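Long-range contacts in glutamate--LysW ligase ArgX (Sulfolobus tokodaii, PDB 3VPB), which probably joins glutamate through its amino group to the C-terminal glutamate side chain of the carrier protein LysW, using ATP, in arginine biosynthesis: residues K15-A20 / N267-L272; P123-P128 / V137-D142. All coordinates share one frame; numbering follows the deposited sequence.

From the N terminus the chain first builds a parallel sheet of four strands, the Rossmann-like part that precedes the ATP-grasp fold. Helix 12-23 belongs here and supplies one side of contact 1. The chain then enters the ATP-grasp part, where contact 2 closes a short loop between strands 124-127 and 138-140, with eight residues between its segments. Much later helix 268-280 comes back to pack on helix 12-23. Contact 1 thus closes a loop of 246 residues, and contact 2 falls within it. The first ties the Rossmann-like part to the last helix of the chain; the second forms a hairpin over the nucleotide. Their centres are about 36 Å apart.

Contact 1. Residues K15-A20 / N267-L272; sequences KLIAKA and NVAQKL
Ala269 lays its methyl group on the backbone of helix 12-23, with CB 3.4 Å from Leu16 O. This is helix-to-helix packing between the Rossmann-like N-terminal part and the last helix of the chain, 268-280. Over these segments the helix axes approach to 8.5 Å and cross at -48°. Small residues at the crossing allow this approach. Ala20 CB faces Ala269 from the next turn and lies 3.7 Å from Ala269 O. Leu16 reaches the same methyl with its CB; its side chain also touches Met261 and lies close to Phe257, a residue of the glutamate pocket. Ile17 comes alongside Ala269 with CG1. Its CG1 branch is anti to the carbonyl carbon (chi1 -65°), and its end runs on to Leu272. There the CD1 of Ile17 meets CD2 of Leu272 at 4.2 Å, the two side chains slanting across each other. Leu272 also touches Phe233 of strand 233-241, which carries the apolar packing into the ATP-grasp part. The polar groups lie at the border. Gln270 passes near Ala20, but its OE1 accepts from Asn24 ND2 and its NE2 reaches Glu274, which should fix the amide's rotation. The helix start is capped by Asn267 at the N-cap: its OD1 accepts from Gln270 N at 3.0 Å, with the donor above the carbonyl plane, 58° out of it.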
ATOM      1  N   LYS B  15      28.276   3.051 -13.327  1.00 18.13           N
ATOM      2  CA  LYS B  15      29.724   3.242 -13.168  1.00 19.22           C
ATOM      3  C   LYS B  15      30.437   3.127 -14.494  1.00 18.67           C
ATOM      4  O   LYS B  15      31.320   3.954 -14.820  1.00 19.40           O
ATOM      5  CB  LYS B  15      30.284   2.234 -12.172  1.00 19.37           C
ATOM      6  CG  LYS B  15      29.852   2.523 -10.762  1.00 23.70           C
ATOM      7  CD  LYS B  15      30.415   1.482  -9.796  1.00 29.90           C
ATOM      8  CE  LYS B  15      29.793   0.128 -10.029  1.00 32.07           C
ATOM      9  NZ  LYS B  15      30.736  -0.949  -9.606  1.00 37.11           N
ATOM     10  N   LEU B  16      30.038   2.123 -15.269  1.00 18.06           N
ATOM     11  CA  LEU B  16      30.613   1.892 -16.595  1.00 17.81           C
ATOM     12  C   LEU B  16      30.299   3.051 -17.551  1.00 17.06           C
ATOM     13  O   LEU B  16      31.143   3.420 -18.376  1.00 17.06           O
ATOM     14  CB  LEU B  16      30.141   0.551 -17.184  1.00 18.95           C
ATOM     15  CG  LEU B  16      30.661  -0.745 -16.537  1.00 18.99           C
ATOM     16  CD1 LEU B  16      29.979  -1.944 -17.171  1.00 23.95           C
ATOM     17  CD2 LEU B  16      32.201  -0.901 -16.649  1.00 22.00           C
ATOM     18  N   ILE B  17      29.100   3.633 -17.447  1.00 14.87           N
ATOM     19  CA  ILE B  17      28.760   4.758 -18.318  1.00 15.90           C
ATOM     20  C   ILE B  17      29.570   5.995 -17.907  1.00 15.51           C
ATOM     21  O   ILE B  17      30.077   6.709 -18.757  1.00 14.80           O
ATOM     22  CB  ILE B  17      27.227   5.064 -18.356  1.00 14.28           C
ATOM     23  CG1 ILE B  17      26.450   3.899 -18.972  1.00 16.34           C
ATOM     24  CG2 ILE B  17      26.932   6.368 -19.155  1.00 15.04           C
ATOM     25  CD1 ILE B  17      24.927   3.994 -18.737  1.00 15.15           C
ATOM     26  N   ALA B  18      29.712   6.230 -16.604  1.00 15.75           N
ATOM     27  CA  ALA B  18      30.527   7.337 -16.124  1.00 16.89           C
ATOM     28  C   ALA B  18      31.987   7.171 -16.584  1.00 17.63           C
ATOM     29  O   ALA B  18      32.634   8.152 -16.995  1.00 18.44           O
ATOM     30  CB  ALA B  18      30.463   7.444 -14.603  1.00 17.11           C
ATOM     31  N   LYS B  19      32.484   5.941 -16.547  1.00 17.88           N
ATOM     32  CA  LYS B  19      33.887   5.686 -16.873  1.00 20.23           C
ATOM     33  C   LYS B  19      34.084   5.914 -18.351  1.00 19.72           C
ATOM     34  O   LYS B  19      35.103   6.476 -18.778  1.00 21.36           O
ATOM     35  CB  LYS B  19      34.296   4.259 -16.471  1.00 20.64           C
ATOM     36  CG  LYS B  19      35.767   3.901 -16.755  1.00 24.99           C
ATOM     37  CD  LYS B  19      36.739   4.813 -15.964  1.00 29.50           C
ATOM     38  CE  LYS B  19      38.197   4.339 -16.072  1.00 34.40           C
ATOM     39  NZ  LYS B  19      38.816   4.678 -17.404  1.00 36.26           N
ATOM     40  N   ALA B  20      33.097   5.513 -19.146  1.00 19.21           N
ATOM     41  CA  ALA B  20      33.183   5.706 -20.590  1.00 19.76           C
ATOM     42  C   ALA B  20      33.088   7.180 -21.006  1.00 19.90           C
ATOM     43  O   ALA B  20      33.743   7.597 -21.980  1.00 20.58           O
ATOM     44  CB  ALA B  20      32.125   4.839 -21.330  1.00 18.76           C
ATOM     45  N   ASN B 267      31.284  -3.825 -25.347  1.00 20.74           N
ATOM     46  CA  ASN B 267      31.405  -2.704 -24.426  1.00 19.88           C
ATOM     47  C   ASN B 267      30.210  -1.760 -24.656  1.00 19.32           C
ATOM     48  O   ASN B 267      30.288  -0.792 -25.413  1.00 18.46           O
ATOM     49  CB  ASN B 267      32.734  -1.981 -24.622  1.00 20.83           C
ATOM     50  CG  ASN B 267      33.024  -0.961 -23.530  1.00 20.54           C
ATOM     51  OD1 ASN B 267      32.109  -0.430 -22.883  1.00 21.79           O
ATOM     52  ND2 ASN B 267      34.316  -0.670 -23.316  1.00 22.19           N
ATOM     53  N   VAL B 268      29.092  -2.095 -24.029  1.00 18.09           N
ATOM     54  CA  VAL B 268      27.834  -1.330 -24.191  1.00 16.69           C
ATOM     55  C   VAL B 268      27.984   0.159 -23.824  1.00 17.35           C
ATOM     56  O   VAL B 268      27.519   1.029 -24.572  1.00 16.64           O
ATOM     57  CB  VAL B 268      26.666  -1.988 -23.405  1.00 16.58           C
ATOM     58  CG1 VAL B 268      25.387  -1.132 -23.455  1.00 15.81           C
ATOM     59  CG2 VAL B 268      26.350  -3.378 -23.947  1.00 15.87           C
ATOM     60  N   ALA B 269      28.633   0.443 -22.697  1.00 16.57           N
ATOM     61  CA  ALA B 269      28.847   1.846 -22.282  1.00 17.89           C
ATOM     62  C   ALA B 269      29.681   2.630 -23.319  1.00 17.93           C
ATOM     63  O   ALA B 269      29.396   3.791 -23.630  1.00 17.62           O
ATOM     64  CB  ALA B 269      29.456   1.913 -20.879  1.00 16.99           C
ATOM     65  N   GLN B 270      30.675   1.973 -23.913  1.00 18.31           N
ATOM     66  CA  GLN B 270      31.484   2.632 -24.959  1.00 18.67           C
ATOM     67  C   GLN B 270      30.666   2.899 -26.216  1.00 17.82           C
ATOM     68  O   GLN B 270      30.771   3.989 -26.824  1.00 17.58           O
ATOM     69  CB  GLN B 270      32.724   1.763 -25.280  1.00 19.42           C
ATOM     70  CG  GLN B 270      33.652   2.336 -26.360  1.00 21.01           C
ATOM     71  CD  GLN B 270      34.250   3.694 -25.984  1.00 21.44           C
ATOM     72  OE1 GLN B 270      34.484   3.985 -24.815  1.00 22.91           O
ATOM     73  NE2 GLN B 270      34.500   4.527 -26.991  1.00 22.42           N
ATOM     74  N   LYS B 271      29.863   1.917 -26.633  1.00 16.53           N
ATOM     75  CA  LYS B 271      29.000   2.093 -27.810  1.00 16.24           C
ATOM     76  C   LYS B 271      27.993   3.225 -27.619  1.00 15.68           C
ATOM     77  O   LYS B 271      27.713   3.987 -28.544  1.00 15.28           O
ATOM     78  CB  LYS B 271      28.273   0.788 -28.169  1.00 14.97           C
ATOM     79  CG  LYS B 271      29.228  -0.345 -28.569  1.00 18.99           C
ATOM     80  CD  LYS B 271      29.858  -0.015 -29.938  1.00 25.07           C
ATOM     81  CE  LYS B 271      30.918  -1.044 -30.326  1.00 30.58           C
ATOM     82  NZ  LYS B 271      30.274  -2.365 -30.606  1.00 35.17           N
ATOM     83  N   LEU B 272      27.447   3.326 -26.418  1.00 15.23           N
ATOM     84  CA  LEU B 272      26.510   4.419 -26.102  1.00 15.26           C
ATOM     85  C   LEU B 272      27.190   5.796 -26.209  1.00 15.32           C
ATOM     86  O   LEU B 272      26.660   6.721 -26.842  1.00 15.70           O
ATOM     87  CB  LEU B 272      25.975   4.241 -24.661  1.00 14.94           C
ATOM     88  CG  LEU B 272      24.999   5.346 -24.207  1.00 15.72           C
ATOM     89  CD1 LEU B 272      23.764   5.423 -25.077  1.00 16.30           C
ATOM     90  CD2 LEU B 272      24.632   5.117 -22.747  1.00 16.88           C
TER

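Contact 2. Residues P123-P128 / V137-D142. With ADP (adenosine-5'-diphosphate), chain L.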
ATOM      1  N   PRO B 123      -2.546 -23.644 -19.429  1.00 19.90           N
ATOM      2  CA  PRO B 123      -1.895 -22.688 -18.520  1.00 18.79           C
ATOM      3  C   PRO B 123      -1.810 -21.335 -19.182  1.00 17.81           C
ATOM      4  O   PRO B 123      -1.925 -21.230 -20.422  1.00 17.98           O
ATOM      5  CB  PRO B 123      -0.482 -23.258 -18.371  1.00 18.43           C
ATOM      6  CG  PRO B 123      -0.225 -23.869 -19.728  1.00 19.54           C
ATOM      7  CD  PRO B 123      -1.549 -24.537 -20.055  1.00 19.57           C
ATOM      8  N   LEU B 124      -1.572 -20.319 -18.369  1.00 16.75           N
ATOM      9  CA  LEU B 124      -1.400 -18.960 -18.874  1.00 16.10           C
ATOM     10  C   LEU B 124      -0.404 -18.210 -18.005  1.00 15.14           C
ATOM     11  O   LEU B 124      -0.082 -18.622 -16.883  1.00 14.65           O
ATOM     12  CB  LEU B 124      -2.749 -18.214 -18.914  1.00 16.53           C
ATOM     13  CG  LEU B 124      -3.617 -18.135 -17.680  1.00 19.98           C
ATOM     14  CD1 LEU B 124      -3.207 -16.915 -16.837  1.00 20.50           C
ATOM     15  CD2 LEU B 124      -5.096 -18.021 -18.151  1.00 20.16           C
ATOM     16  N   ILE B 125       0.077 -17.086 -18.526  1.00 14.97           N
ATOM     17  CA  ILE B 125       0.860 -16.131 -17.736  1.00 15.16           C
ATOM     18  C   ILE B 125      -0.013 -14.918 -17.413  1.00 14.45           C
ATOM     19  O   ILE B 125      -0.723 -14.434 -18.246  1.00 14.46           O
ATOM     20  CB  ILE B 125       2.140 -15.710 -18.516  1.00 15.77           C
ATOM     21  CG1 ILE B 125       3.107 -16.896 -18.556  1.00 16.73           C
ATOM     22  CG2 ILE B 125       2.795 -14.388 -17.974  1.00 17.29           C
ATOM     23  CD1 ILE B 125       4.061 -17.026 -17.332  1.00 18.93           C
ATOM     24  N   ASP B 126       0.009 -14.475 -16.165  1.00 14.27           N
ATOM     25  CA  ASP B 126      -0.698 -13.246 -15.773  1.00 14.00           C
ATOM     26  C   ASP B 126       0.362 -12.333 -15.154  1.00 14.18           C
ATOM     27  O   ASP B 126       0.991 -12.669 -14.157  1.00 13.51           O
ATOM     28  CB  ASP B 126      -1.807 -13.573 -14.766  1.00 15.45           C
ATOM     29  CG  ASP B 126      -2.602 -12.348 -14.330  1.00 16.11           C
ATOM     30  OD1 ASP B 126      -2.062 -11.219 -14.405  1.00 14.64           O
ATOM     31  OD2 ASP B 126      -3.749 -12.515 -13.833  1.00 17.83           O
ATOM     32  N   LYS B 127       0.589 -11.180 -15.771  1.00 12.29           N
ATOM     33  CA  LYS B 127       1.548 -10.240 -15.223  1.00 12.62           C
ATOM     34  C   LYS B 127       0.988  -8.827 -15.293  1.00 13.49           C
ATOM     35  O   LYS B 127       0.111  -8.544 -16.119  1.00 12.75           O
ATOM     36  CB  LYS B 127       2.909 -10.355 -15.936  1.00 13.22           C
ATOM     37  CG  LYS B 127       2.834  -9.972 -17.428  1.00 11.51           C
ATOM     38  CD  LYS B 127       4.049 -10.512 -18.201  1.00 13.86           C
ATOM     39  CE  LYS B 127       3.921 -10.162 -19.685  1.00 14.67           C
ATOM     40  NZ  LYS B 127       4.990 -10.916 -20.473  1.00 13.51           N
ATOM     41  N   PRO B 128       1.479  -7.940 -14.422  1.00 14.19           N
ATOM     42  CA  PRO B 128       0.977  -6.561 -14.475  1.00 14.68           C
ATOM     43  C   PRO B 128       1.717  -5.773 -15.571  1.00 14.78           C
ATOM     44  O   PRO B 128       2.777  -6.222 -16.016  1.00 14.81           O
ATOM     45  CB  PRO B 128       1.329  -6.002 -13.097  1.00 14.82           C
ATOM     46  CG  PRO B 128       1.701  -7.176 -12.235  1.00 16.52           C
ATOM     47  CD  PRO B 128       2.253  -8.218 -13.192  1.00 15.87           C
ATOM     48  N   VAL B 137       5.231 -11.720 -12.179  1.00 14.42           N
ATOM     49  CA  VAL B 137       4.928 -12.462 -13.419  1.00 14.25           C
ATOM     50  C   VAL B 137       4.555 -13.867 -12.956  1.00 14.36           C
ATOM     51  O   VAL B 137       5.392 -14.597 -12.416  1.00 13.72           O
ATOM     52  CB  VAL B 137       6.118 -12.517 -14.394  1.00 14.45           C
ATOM     53  CG1 VAL B 137       5.783 -13.369 -15.650  1.00 15.95           C
ATOM     54  CG2 VAL B 137       6.546 -11.090 -14.817  1.00 14.57           C
ATOM     55  N   SER B 138       3.306 -14.241 -13.162  1.00 13.93           N
ATOM     56  CA  SER B 138       2.769 -15.431 -12.505  1.00 15.44           C
ATOM     57  C   SER B 138       2.347 -16.454 -13.533  1.00 16.65           C
ATOM     58  O   SER B 138       1.688 -16.115 -14.520  1.00 16.19           O
ATOM     59  CB  SER B 138       1.560 -15.060 -11.684  1.00 15.81           C
ATOM     60  OG  SER B 138       1.920 -14.206 -10.638  1.00 15.66           O
ATOM     61  N   LEU B 139       2.748 -17.694 -13.288  1.00 18.13           N
ATOM     62  CA  LEU B 139       2.340 -18.838 -14.099  1.00 19.45           C
ATOM     63  C   LEU B 139       1.053 -19.381 -13.478  1.00 20.98           C
ATOM     64  O   LEU B 139       1.033 -19.726 -12.268  1.00 22.51           O
ATOM     65  CB  LEU B 139       3.490 -19.890 -14.148  1.00 21.26           C
ATOM     66  CG  LEU B 139       3.368 -21.136 -15.052  1.00 22.43           C
ATOM     67  CD1 LEU B 139       3.000 -20.760 -16.488  1.00 25.01           C
ATOM     68  CD2 LEU B 139       4.623 -22.028 -15.030  1.00 24.89           C
ATOM     69  N   ILE B 140      -0.026 -19.416 -14.260  1.00 19.42           N
ATOM     70  CA  ILE B 140      -1.332 -19.858 -13.773  1.00 20.15           C
ATOM     71  C   ILE B 140      -1.782 -21.116 -14.509  1.00 19.58           C
ATOM     72  O   ILE B 140      -2.031 -21.110 -15.724  1.00 19.61           O
ATOM     73  CB  ILE B 140      -2.397 -18.758 -13.833  1.00 20.13           C
ATOM     74  CG1 ILE B 140      -1.916 -17.533 -13.009  1.00 20.74           C
ATOM     75  CG2 ILE B 140      -3.751 -19.271 -13.275  1.00 20.77           C
ATOM     76  CD1 ILE B 140      -2.787 -16.357 -13.100  1.00 24.34           C
ATOM     77  N   ARG B 141      -1.879 -22.194 -13.755  1.00 19.59           N
ATOM     78  CA  ARG B 141      -2.027 -23.516 -14.380  1.00 19.95           C
ATOM     79  C   ARG B 141      -3.353 -24.174 -14.054  1.00 19.96           C
ATOM     80  O   ARG B 141      -3.688 -25.194 -14.637  1.00 19.09           O
ATOM     81  CB  ARG B 141      -0.838 -24.395 -14.016  1.00 20.19           C
ATOM     82  CG  ARG B 141       0.456 -23.845 -14.605  1.00 21.62           C
ATOM     83  CD  ARG B 141       1.619 -24.294 -13.844  1.00 23.62           C
ATOM     84  NE  ARG B 141       1.660 -23.779 -12.472  1.00 22.90           N
ATOM     85  CZ  ARG B 141       2.598 -24.143 -11.607  1.00 24.19           C
ATOM     86  NH1 ARG B 141       3.543 -25.007 -11.996  1.00 24.63           N
ATOM     87  NH2 ARG B 141       2.595 -23.662 -10.368  1.00 22.01           N
ATOM     88  N   ASP B 142      -4.110 -23.581 -13.132  1.00 19.95           N
ATOM     89  CA  ASP B 142      -5.447 -24.061 -12.783  1.00 20.09           C
ATOM     90  C   ASP B 142      -6.244 -22.965 -12.078  1.00 19.71           C
ATOM     91  O   ASP B 142      -5.690 -21.902 -11.783  1.00 17.87           O
ATOM     92  CB  ASP B 142      -5.409 -25.368 -11.966  1.00 21.05           C
ATOM     93  CG  ASP B 142      -4.765 -25.215 -10.588  1.00 23.32           C
ATOM     94  OD1 ASP B 142      -4.954 -24.205  -9.900  1.00 21.94           O
ATOM     95  OD2 ASP B 142      -4.066 -26.162 -10.174  1.00 31.06           O
TER
HETATM   96  PB  ADP L 500       9.818  -8.225 -16.701  1.00 15.62           P
HETATM   97  O1B ADP L 500       9.661  -6.832 -17.181  1.00 17.75           O
HETATM   98  O2B ADP L 500      11.121  -8.915 -17.070  1.00 18.00           O
HETATM   99  O3B ADP L 500       9.452  -8.464 -15.264  1.00 15.24           O
HETATM  100  PA  ADP L 500       8.739 -10.102 -18.641  1.00 17.66           P
HETATM  101  O1A ADP L 500       7.378 -10.025 -19.326  1.00 17.86           O
HETATM  102  O2A ADP L 500      10.044  -9.948 -19.389  1.00 16.09           O
HETATM  103  O3A ADP L 500       8.636  -9.034 -17.442  1.00 18.44           O
HETATM  104  O5' ADP L 500       8.750 -11.512 -17.873  1.00 17.37           O
HETATM  105  C5' ADP L 500       9.865 -12.001 -17.128  1.00 15.60           C
HETATM  106  C4' ADP L 500      10.159 -13.435 -17.525  1.00 14.35           C
HETATM  107  O4' ADP L 500       8.960 -14.206 -17.392  1.00 16.02           O
HETATM  108  C3' ADP L 500      10.542 -13.522 -19.005  1.00 16.64           C
HETATM  109  O3' ADP L 500      11.959 -13.392 -19.177  1.00 17.50           O
HETATM  110  C2' ADP L 500      10.068 -14.904 -19.390  1.00 17.85           C
HETATM  111  O2' ADP L 500      11.028 -15.892 -18.991  1.00 19.01           O
HETATM  112  C1' ADP L 500       8.850 -15.078 -18.523  1.00 15.54           C
HETATM  113  N9  ADP L 500       7.626 -14.721 -19.265  1.00 13.90           N
HETATM  114  C8  ADP L 500       6.932 -13.556 -19.214  1.00 12.45           C
HETATM  115  N7  ADP L 500       5.850 -13.657 -20.000  1.00 13.28           N
HETATM  116  C5  ADP L 500       5.849 -14.889 -20.548  1.00 12.49           C
HETATM  117  C6  ADP L 500       5.006 -15.632 -21.492  1.00 11.34           C
HETATM  118  N6  ADP L 500       3.889 -15.062 -21.984  1.00 13.62           N
HETATM  119  N1  ADP L 500       5.336 -16.927 -21.778  1.00 14.72           N
HETATM  120  C2  ADP L 500       6.429 -17.517 -21.279  1.00 12.00           C
HETATM  121  N3  ADP L 500       7.264 -16.864 -20.431  1.00 14.50           N
HETATM  122  C4  ADP L 500       7.014 -15.579 -20.061  1.00 12.76           C
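A beta hairpin of the ATP-grasp fold covers the adenine and ribose of ADP, pairing strand 124-127 with strand 138-140. Leu124 and Ile140 form one antiparallel hydrogen-bonded pair, Asp126 and Ser138 the next. Ile140 N gives the straightest of the four bonds, to Leu124 O at 2.7 Å and 170°. Asp126 N donates to Ser138 O, and Ser138 N returns the bond to Asp126 O. Ile125 and Leu139 form the non-hydrogen-bonded pair between them, and their CD1 atoms meet at 4.0 Å. Their face of the sheet is the nucleotide side. CG1 of Ile125 is anti to the carbonyl carbon (chi1 -71°), which sets it over the adenine face, 3.7 Å from ADP C6, while CG2 faces N7 and Val137 CG1. Val137 CG1 also touches the ribose at O4'. This fits the ATP-grasp fold, in which the nucleotide lies between two antiparallel sheets. With an alanine at Ile125, the adenine face would probably lose its packing on this side, and Val137 CG1 and Leu139 CD1 an apolar neighbour. Lys127 stretches out beyond CG to the nucleotide. Its NZ donates to ADP N7 at 2.9 Å and to O1A at 2.8 Å, bridging base and alpha-phosphate; Asn249 and Gln167 are further partners. On the other face Leu124 lies beside Ile140, CD1 to CB 3.6 Å. Ile140 CD1 also rests against Asp126 CB at 3.4 Å. The buried Asp126 carboxylate makes a salt bridge from OD1 to Arg153, and its OD2 is hydrogen-bonded to Tyr117 and His164. At the open end Pro123 CB packs on Arg141 CG, and the guanidinium of Arg141 goes on to a salt bridge with Asp142 of the second subunit.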